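Local coordinates for protein yahD a copper inducible hydrolase (Lactococcus lactis subsp. lactis, PDB 3OG9) that probably acts as a hydrolase of the alpha/beta-hydrolase fold, is induced by copper, and holds D-malate in its presumed active-site pocket, at residues A[115-123]-A[171-180]; A[126-135]-A[150-160]. All blocks are in the same frame, centred on the assembly; numbering follows the deposited sequence.

How the contacts relate
Both contacts are buried, and they lie against each other in one alpha/beta core. Contact 2 is part of the central sheet, where parallel strands 129-133 and 151-156 are joined by backbone hydrogen bonds and, at both ends, by ordered water. Contact 1 is the layer on one face of that sheet: helices 111-121 and 165-177 meet there through leucines, a phenylalanine and a cysteine, with no hydrogen bond between the segments. The two layers touch where Leu117 CD1 lies 3.7 Å from Ala132 CB and where Phe120 packs on Ile130. Polar chemistry is thus concentrated in contact 2, which also carries Asp160 of the probable catalytic triad.

Contact 1: A[115-123]-A[171-180]; sequences VALNMFLRG and LKGDLEDSGC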
# COMPACT_ATOMS: atom_id res chain seq x y z
N VAL A 115 -0.72 4.08 -3.03
CA VAL A 115 -0.82 3.50 -4.36
C VAL A 115 -1.58 2.18 -4.32
O VAL A 115 -2.45 1.92 -5.18
CB VAL A 115 0.60 3.42 -4.98
CG1 VAL A 115 0.75 2.33 -6.04
CG2 VAL A 115 0.96 4.80 -5.55
N ALA A 116 -1.27 1.36 -3.31
CA ALA A 116 -1.98 0.06 -3.07
C ALA A 116 -3.49 0.29 -2.84
O ALA A 116 -4.36 -0.40 -3.41
CB ALA A 116 -1.37 -0.68 -1.89
N LEU A 117 -3.76 1.26 -1.98
CA LEU A 117 -5.12 1.62 -1.62
C LEU A 117 -5.89 2.18 -2.80
O LEU A 117 -7.06 1.86 -3.02
CB LEU A 117 -5.09 2.64 -0.50
CG LEU A 117 -4.75 2.08 0.86
CD1 LEU A 117 -4.46 3.28 1.79
CD2 LEU A 117 -5.88 1.19 1.39
N ASN A 118 -5.22 2.99 -3.61
CA ASN A 118 -5.85 3.50 -4.82
C ASN A 118 -6.14 2.41 -5.87
O ASN A 118 -7.24 2.38 -6.42
CB ASN A 118 -5.00 4.64 -5.40
CG ASN A 118 -5.69 5.34 -6.56
OD1 ASN A 118 -5.48 4.98 -7.72
ND2 ASN A 118 -6.51 6.34 -6.26
N MET A 119 -5.18 1.53 -6.13
CA MET A 119 -5.38 0.38 -7.03
C MET A 119 -6.55 -0.51 -6.61
O MET A 119 -7.33 -0.97 -7.45
CB MET A 119 -4.11 -0.46 -7.10
CG MET A 119 -3.04 0.22 -7.96
SD MET A 119 -1.53 -0.75 -8.17
CE MET A 119 -1.12 -1.16 -6.49
N PHE A 120 -6.67 -0.72 -5.30
CA PHE A 120 -7.70 -1.58 -4.70
C PHE A 120 -9.06 -0.94 -4.96
O PHE A 120 -10.01 -1.59 -5.46
CB PHE A 120 -7.43 -1.63 -3.20
CG PHE A 120 -8.15 -2.73 -2.47
CD1 PHE A 120 -8.14 -4.03 -2.96
CD2 PHE A 120 -8.77 -2.47 -1.26
CE1 PHE A 120 -8.77 -5.08 -2.25
CE2 PHE A 120 -9.40 -3.50 -0.54
CZ PHE A 120 -9.38 -4.82 -1.05
N LEU A 121 -9.14 0.35 -4.62
CA LEU A 121 -10.39 1.11 -4.74
C LEU A 121 -10.82 1.35 -6.20
O LEU A 121 -12.01 1.48 -6.49
CB LEU A 121 -10.27 2.44 -3.99
CG LEU A 121 -10.40 2.31 -2.47
CD1 LEU A 121 -9.91 3.55 -1.77
CD2 LEU A 121 -11.85 2.03 -2.08
N ARG A 122 -9.84 1.42 -7.10
CA ARG A 122 -10.10 1.56 -8.52
C ARG A 122 -10.39 0.22 -9.17
O ARG A 122 -10.71 0.19 -10.37
CB ARG A 122 -8.89 2.20 -9.23
CG ARG A 122 -8.73 3.71 -9.03
CD ARG A 122 -9.70 4.45 -9.92
NE ARG A 122 -9.55 5.90 -9.93
CZ ARG A 122 -10.29 6.69 -10.70
NH1 ARG A 122 -11.21 6.16 -11.50
NH2 ARG A 122 -10.13 8.00 -10.69
N GLY A 123 -10.21 -0.88 -8.43
CA GLY A 123 -10.40 -2.25 -8.97
C GLY A 123 -9.35 -2.69 -9.99
O GLY A 123 -9.63 -3.53 -10.85
N LEU A 171 -10.65 8.46 3.25
CA LEU A 171 -10.12 7.14 2.92
C LEU A 171 -10.91 6.00 3.61
O LEU A 171 -11.27 5.03 2.97
CB LEU A 171 -8.63 7.05 3.30
CG LEU A 171 -8.04 5.64 3.16
CD1 LEU A 171 -7.96 5.24 1.67
CD2 LEU A 171 -6.64 5.62 3.82
N LYS A 172 -11.15 6.14 4.90
CA LYS A 172 -11.89 5.11 5.65
C LYS A 172 -13.31 4.97 5.06
O LYS A 172 -13.83 3.86 4.82
CB LYS A 172 -11.97 5.54 7.12
CG LYS A 172 -10.72 5.33 7.93
CD LYS A 172 -11.07 5.55 9.42
CE LYS A 172 -11.52 6.97 9.73
NZ LYS A 172 -11.86 7.07 11.18
N GLY A 173 -13.92 6.13 4.82
CA GLY A 173 -15.27 6.20 4.23
C GLY A 173 -15.34 5.53 2.87
O GLY A 173 -16.27 4.77 2.60
N ASP A 174 -14.38 5.80 1.98
CA ASP A 174 -14.37 5.13 0.67
C ASP A 174 -14.26 3.62 0.83
O ASP A 174 -14.99 2.88 0.17
CB ASP A 174 -13.23 5.63 -0.23
CG ASP A 174 -13.48 7.05 -0.78
OD1 ASP A 174 -12.56 7.63 -1.39
OD2 ASP A 174 -14.60 7.58 -0.63
N LEU A 175 -13.37 3.16 1.70
CA LEU A 175 -13.27 1.70 1.96
C LEU A 175 -14.55 1.09 2.57
O LEU A 175 -14.99 0.01 2.16
CB LEU A 175 -12.07 1.41 2.86
CG LEU A 175 -10.71 1.67 2.17
CD1 LEU A 175 -9.60 1.80 3.23
CD2 LEU A 175 -10.39 0.61 1.15
N GLU A 176 -15.11 1.76 3.56
CA GLU A 176 -16.33 1.24 4.21
C GLU A 176 -17.55 1.30 3.29
O GLU A 176 -18.39 0.39 3.29
CB GLU A 176 -16.56 1.95 5.52
CG GLU A 176 -15.62 1.38 6.56
CD GLU A 176 -15.66 2.08 7.89
OE1 GLU A 176 -16.17 3.23 7.96
OE2 GLU A 176 -15.15 1.45 8.87
N ASP A 177 -17.64 2.36 2.50
CA ASP A 177 -18.67 2.42 1.46
C ASP A 177 -18.58 1.29 0.44
O ASP A 177 -19.61 0.90 -0.13
CB ASP A 177 -18.64 3.77 0.74
CG ASP A 177 -19.09 4.93 1.64
OD1 ASP A 177 -19.51 4.71 2.83
OD2 ASP A 177 -19.00 6.06 1.16
N SER A 178 -17.37 0.78 0.21
CA SER A 178 -17.16 -0.36 -0.69
C SER A 178 -17.45 -1.69 0.00
O SER A 178 -17.55 -2.75 -0.64
CB SER A 178 -15.73 -0.36 -1.25
OG SER A 178 -14.77 -0.57 -0.23
N GLY A 179 -17.59 -1.64 1.32
CA GLY A 179 -17.91 -2.84 2.08
C GLY A 179 -16.78 -3.42 2.91
O GLY A 179 -17.00 -4.41 3.59
N CYS A 180 -15.59 -2.79 2.90
CA CYS A 180 -14.44 -3.34 3.66
C CYS A 180 -14.64 -3.38 5.17
O CYS A 180 -15.27 -2.51 5.75
CB CYS A 180 -13.13 -2.58 3.40
SG CYS A 180 -12.55 -2.65 1.74
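Two helices of the layer covering one face of the central sheet pack side by side here, helix 111-121, which follows the probable nucleophile elbow, and helix 165-177. Their segments run in roughly the same direction, crossing at 33° with axes 11.3 Å apart, a spacing bridged by leucine side chains. Leu121 buries the most surface in the contact. Its CG stands anti to the carbonyl carbon (chi1 -77°), which carries the fork across to the second helix, and CD2 touches Leu175 CD2 at 3.8 Å while also lying 4.0 Å from the backbone Asp174 O. The other branch, CD1, approaches Leu171 CD1 and the CB of Asp174, whose carboxylate turns to Gln137. One turn earlier, Leu117 divides its methyls between two partners: CD1 meets Leu171 CD2 at 3.8 Å, and CD2 meets Leu175 CD1 at 4.2 Å. Leu117 crosses both Leu171 and Leu175 at about a right angle, as Leu121 does Leu175. The ring of Phe120 receives Leu175 CD2 at its edge, near the ring plane, and Cys180 SG lies obliquely 4.0 Å from Phe120 CE2, a sulfur-aromatic contact. An alanine at Leu121 would remove both methyls that meet Leu175 and Leu171, and would probably open a gap between the helices and let the Leu175 fork turn more freely. Both helices finish in Schellman motifs, at Gly123 and Gly179. Beneath the interface, Leu117 and Leu175 rest on Leu154 and Phe120 on Val152, both of strand 151-156. Neighbouring helices running in roughly the same direction on a mostly parallel sheet, packed through aliphatic side chains, are characteristic of the three-layered alpha/beta-hydrolase fold.

Contact 2: A[126-135]-A[150-160]; sequences NFDKIIAFHG and KHVFLSYAPND
Strands 129-133 and 151-156 run parallel, 3° apart in direction, and are hydrogen-bonded, Phe153 N to Ile130 O (2.8 Å), Ala132 N to Phe153 O and Ser155 N to Ala132 O. On the face toward helix 111-121, Ala132 CB touches Leu154 CD2 at 3.6 Å, and Ile130 packs on Val152. On the other face, Ile131 CG2 meets Phe153 CD2, and the Phe133 ring approaches that of Phe153 obliquely, planes at 69°, beside Trp204 and Ala201 of helix 195-208. Where the strands begin, Lys150 bends at chi2 (-67°) to bring NZ to Phe127 O at 3.0 Å, with a weaker bond to Asn126 OD1. Ser155 OG, placed between its backbone N and carbonyl carbon (chi1 69°), accepts His134 N at 2.9 Å and sits over the centre of the His134 ring. Glu197 holds both residues, one oxygen on Ser155 OG and the other on His134 NE2. At the other ring nitrogen, ND1, a water links His134 to Ala157 N and donates to Asp160 OD2 at 2.6 Å. That same carboxylate oxygen bonds His191, the probable triad histidine, while OD1 takes the backbone N of Ile162. His134, held by Glu197, thus reaches the acid through water, a second shell that probably supplements the backbone bond from Ile162 in positioning it.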
# COMPACT_ATOMS: atom_id res chain seq x y z
N ASN A 126 -7.07 -7.14 -7.51
CA ASN A 126 -7.90 -7.83 -6.53
C ASN A 126 -7.05 -8.43 -5.39
O ASN A 126 -6.98 -9.67 -5.22
CB ASN A 126 -8.71 -8.92 -7.24
CG ASN A 126 -9.79 -9.51 -6.35
OD1 ASN A 126 -10.41 -8.82 -5.53
ND2 ASN A 126 -9.99 -10.81 -6.49
N PHE A 127 -6.41 -7.56 -4.60
CA PHE A 127 -5.71 -8.02 -3.38
C PHE A 127 -6.68 -8.74 -2.44
O PHE A 127 -7.86 -8.37 -2.33
CB PHE A 127 -5.11 -6.85 -2.58
CG PHE A 127 -4.02 -6.08 -3.30
CD1 PHE A 127 -2.83 -6.69 -3.65
CD2 PHE A 127 -4.19 -4.71 -3.55
CE1 PHE A 127 -1.81 -5.96 -4.29
CE2 PHE A 127 -3.20 -3.98 -4.18
CZ PHE A 127 -2.01 -4.60 -4.56
N ASP A 128 -6.17 -9.71 -1.71
CA ASP A 128 -6.98 -10.36 -0.68
C ASP A 128 -7.13 -9.45 0.55
O ASP A 128 -8.23 -9.32 1.12
CB ASP A 128 -6.38 -11.70 -0.28
CG ASP A 128 -7.23 -12.42 0.75
OD1 ASP A 128 -8.43 -12.62 0.46
OD2 ASP A 128 -6.71 -12.75 1.84
N LYS A 129 -6.00 -8.84 0.96
CA LYS A 129 -5.96 -7.93 2.13
C LYS A 129 -4.98 -6.80 1.86
O LYS A 129 -4.11 -6.94 0.99
CB LYS A 129 -5.43 -8.64 3.36
CG LYS A 129 -6.27 -9.74 3.85
CD LYS A 129 -5.70 -10.35 5.08
CE LYS A 129 -6.66 -11.37 5.59
NZ LYS A 129 -6.85 -12.52 4.64
N ILE A 130 -5.12 -5.70 2.61
CA ILE A 130 -4.15 -4.60 2.57
C ILE A 130 -3.77 -4.18 3.98
O ILE A 130 -4.62 -4.07 4.86
CB ILE A 130 -4.75 -3.37 1.83
CG1 ILE A 130 -4.97 -3.70 0.35
CG2 ILE A 130 -3.80 -2.11 1.94
CD1 ILE A 130 -5.33 -2.48 -0.50
N ILE A 131 -2.48 -3.97 4.20
CA ILE A 131 -1.96 -3.37 5.41
C ILE A 131 -1.33 -2.08 4.93
O ILE A 131 -0.32 -2.10 4.20
CB ILE A 131 -0.91 -4.31 6.07
CG1 ILE A 131 -1.62 -5.57 6.57
CG2 ILE A 131 -0.17 -3.60 7.26
CD1 ILE A 131 -0.74 -6.68 7.10
N ALA A 132 -1.94 -0.95 5.31
CA ALA A 132 -1.46 0.38 4.84
C ALA A 132 -0.98 1.19 6.02
O ALA A 132 -1.79 1.61 6.83
CB ALA A 132 -2.59 1.14 4.16
N PHE A 133 0.33 1.41 6.14
CA PHE A 133 0.87 2.27 7.20
C PHE A 133 0.93 3.71 6.76
O PHE A 133 1.60 4.03 5.77
CB PHE A 133 2.24 1.80 7.65
CG PHE A 133 2.28 0.37 8.17
CD1 PHE A 133 1.67 0.04 9.38
CD2 PHE A 133 2.95 -0.63 7.46
CE1 PHE A 133 1.72 -1.31 9.87
CE2 PHE A 133 3.00 -1.97 7.95
CZ PHE A 133 2.39 -2.30 9.14
N HIS A 134 0.22 4.56 7.49
CA HIS A 134 0.18 6.00 7.23
C HIS A 134 -0.23 6.36 5.80
O HIS A 134 0.39 7.21 5.13
CB HIS A 134 1.50 6.66 7.67
CG HIS A 134 1.78 6.40 9.10
ND1 HIS A 134 1.02 6.96 10.10
CD2 HIS A 134 2.63 5.54 9.71
CE1 HIS A 134 1.41 6.48 11.27
NE2 HIS A 134 2.39 5.62 11.06
N GLY A 135 -1.31 5.71 5.37
CA GLY A 135 -1.91 5.96 4.08
C GLY A 135 -2.92 7.11 4.11
O GLY A 135 -3.32 7.63 5.18
N LYS A 150 -13.68 -8.01 2.18
CA LYS A 150 -12.25 -7.73 2.33
C LYS A 150 -11.90 -7.16 3.69
O LYS A 150 -12.72 -6.47 4.33
CB LYS A 150 -11.79 -6.76 1.22
CG LYS A 150 -12.09 -7.25 -0.20
CD LYS A 150 -11.31 -8.47 -0.56
CE LYS A 150 -11.37 -8.68 -2.08
NZ LYS A 150 -10.49 -9.81 -2.37
N HIS A 151 -10.68 -7.46 4.15
CA HIS A 151 -10.18 -6.98 5.42
C HIS A 151 -8.97 -6.10 5.16
O HIS A 151 -8.10 -6.42 4.34
CB HIS A 151 -9.81 -8.15 6.32
CG HIS A 151 -10.99 -8.78 6.99
ND1 HIS A 151 -11.44 -8.38 8.23
CD2 HIS A 151 -11.83 -9.76 6.59
CE1 HIS A 151 -12.50 -9.09 8.57
NE2 HIS A 151 -12.77 -9.92 7.58
N VAL A 152 -8.92 -4.95 5.83
CA VAL A 152 -7.90 -3.96 5.54
C VAL A 152 -7.45 -3.36 6.87
O VAL A 152 -8.30 -3.04 7.72
CB VAL A 152 -8.46 -2.82 4.61
CG1 VAL A 152 -7.47 -1.62 4.55
CG2 VAL A 152 -8.69 -3.36 3.18
N PHE A 153 -6.14 -3.25 7.06
CA PHE A 153 -5.54 -2.63 8.28
C PHE A 153 -4.96 -1.26 7.89
O PHE A 153 -4.26 -1.17 6.87
CB PHE A 153 -4.37 -3.52 8.77
CG PHE A 153 -3.63 -2.97 9.99
CD1 PHE A 153 -3.95 -3.39 11.27
CD2 PHE A 153 -2.58 -2.07 9.83
CE1 PHE A 153 -3.25 -2.89 12.39
CE2 PHE A 153 -1.86 -1.55 10.94
CZ PHE A 153 -2.22 -1.95 12.22
N LEU A 154 -5.29 -0.21 8.67
CA LEU A 154 -4.80 1.14 8.41
C LEU A 154 -4.23 1.71 9.68
O LEU A 154 -4.86 1.60 10.75
CB LEU A 154 -5.93 2.09 7.97
CG LEU A 154 -6.76 1.70 6.76
CD1 LEU A 154 -7.97 2.65 6.60
CD2 LEU A 154 -5.93 1.69 5.48
N SER A 155 -3.09 2.37 9.57
CA SER A 155 -2.62 3.17 10.73
C SER A 155 -2.78 4.65 10.43
O SER A 155 -2.76 5.06 9.27
CB SER A 155 -1.17 2.87 11.05
OG SER A 155 -0.31 3.36 10.04
N TYR A 156 -2.88 5.45 11.50
CA TYR A 156 -2.99 6.88 11.40
C TYR A 156 -2.34 7.47 12.66
O TYR A 156 -2.43 6.86 13.73
CB TYR A 156 -4.49 7.22 11.31
CG TYR A 156 -4.82 8.66 11.49
CD1 TYR A 156 -4.56 9.58 10.45
CD2 TYR A 156 -5.37 9.12 12.69
CE1 TYR A 156 -4.85 10.94 10.63
CE2 TYR A 156 -5.68 10.47 12.86
CZ TYR A 156 -5.42 11.37 11.83
OH TYR A 156 -5.71 12.72 12.01
N ALA A 157 -1.68 8.62 12.55
CA ALA A 157 -1.31 9.36 13.77
C ALA A 157 -1.98 10.74 13.75
O ALA A 157 -1.98 11.38 12.71
CB ALA A 157 0.21 9.49 13.90
N PRO A 158 -2.49 11.24 14.88
CA PRO A 158 -3.17 12.55 14.80
C PRO A 158 -2.15 13.71 14.79
O PRO A 158 -2.54 14.87 14.58
CB PRO A 158 -4.07 12.56 16.05
CG PRO A 158 -3.36 11.66 17.05
CD PRO A 158 -2.33 10.83 16.30
N ASN A 159 -0.87 13.43 14.98
CA ASN A 159 0.17 14.42 14.79
C ASN A 159 0.91 14.29 13.45
O ASN A 159 1.96 14.91 13.24
CB ASN A 159 1.14 14.44 15.98
CG ASN A 159 1.80 13.08 16.27
OD1 ASN A 159 1.34 12.02 15.83
ND2 ASN A 159 2.89 13.11 17.04
N ASP A 160 0.34 13.50 12.53
CA ASP A 160 0.90 13.39 11.19
C ASP A 160 0.58 14.65 10.40
O ASP A 160 -0.57 14.87 10.01
CB ASP A 160 0.32 12.15 10.50
CG ASP A 160 1.02 11.82 9.21
OD1 ASP A 160 1.66 12.72 8.63
OD2 ASP A 160 0.89 10.68 8.75
O HOH W 1 -9.72 -10.17 3.12
O HOH W 2 -3.24 4.07 6.70
O HOH W 3 -0.91 8.97 9.53
O HOH W 4 -2.78 7.75 7.93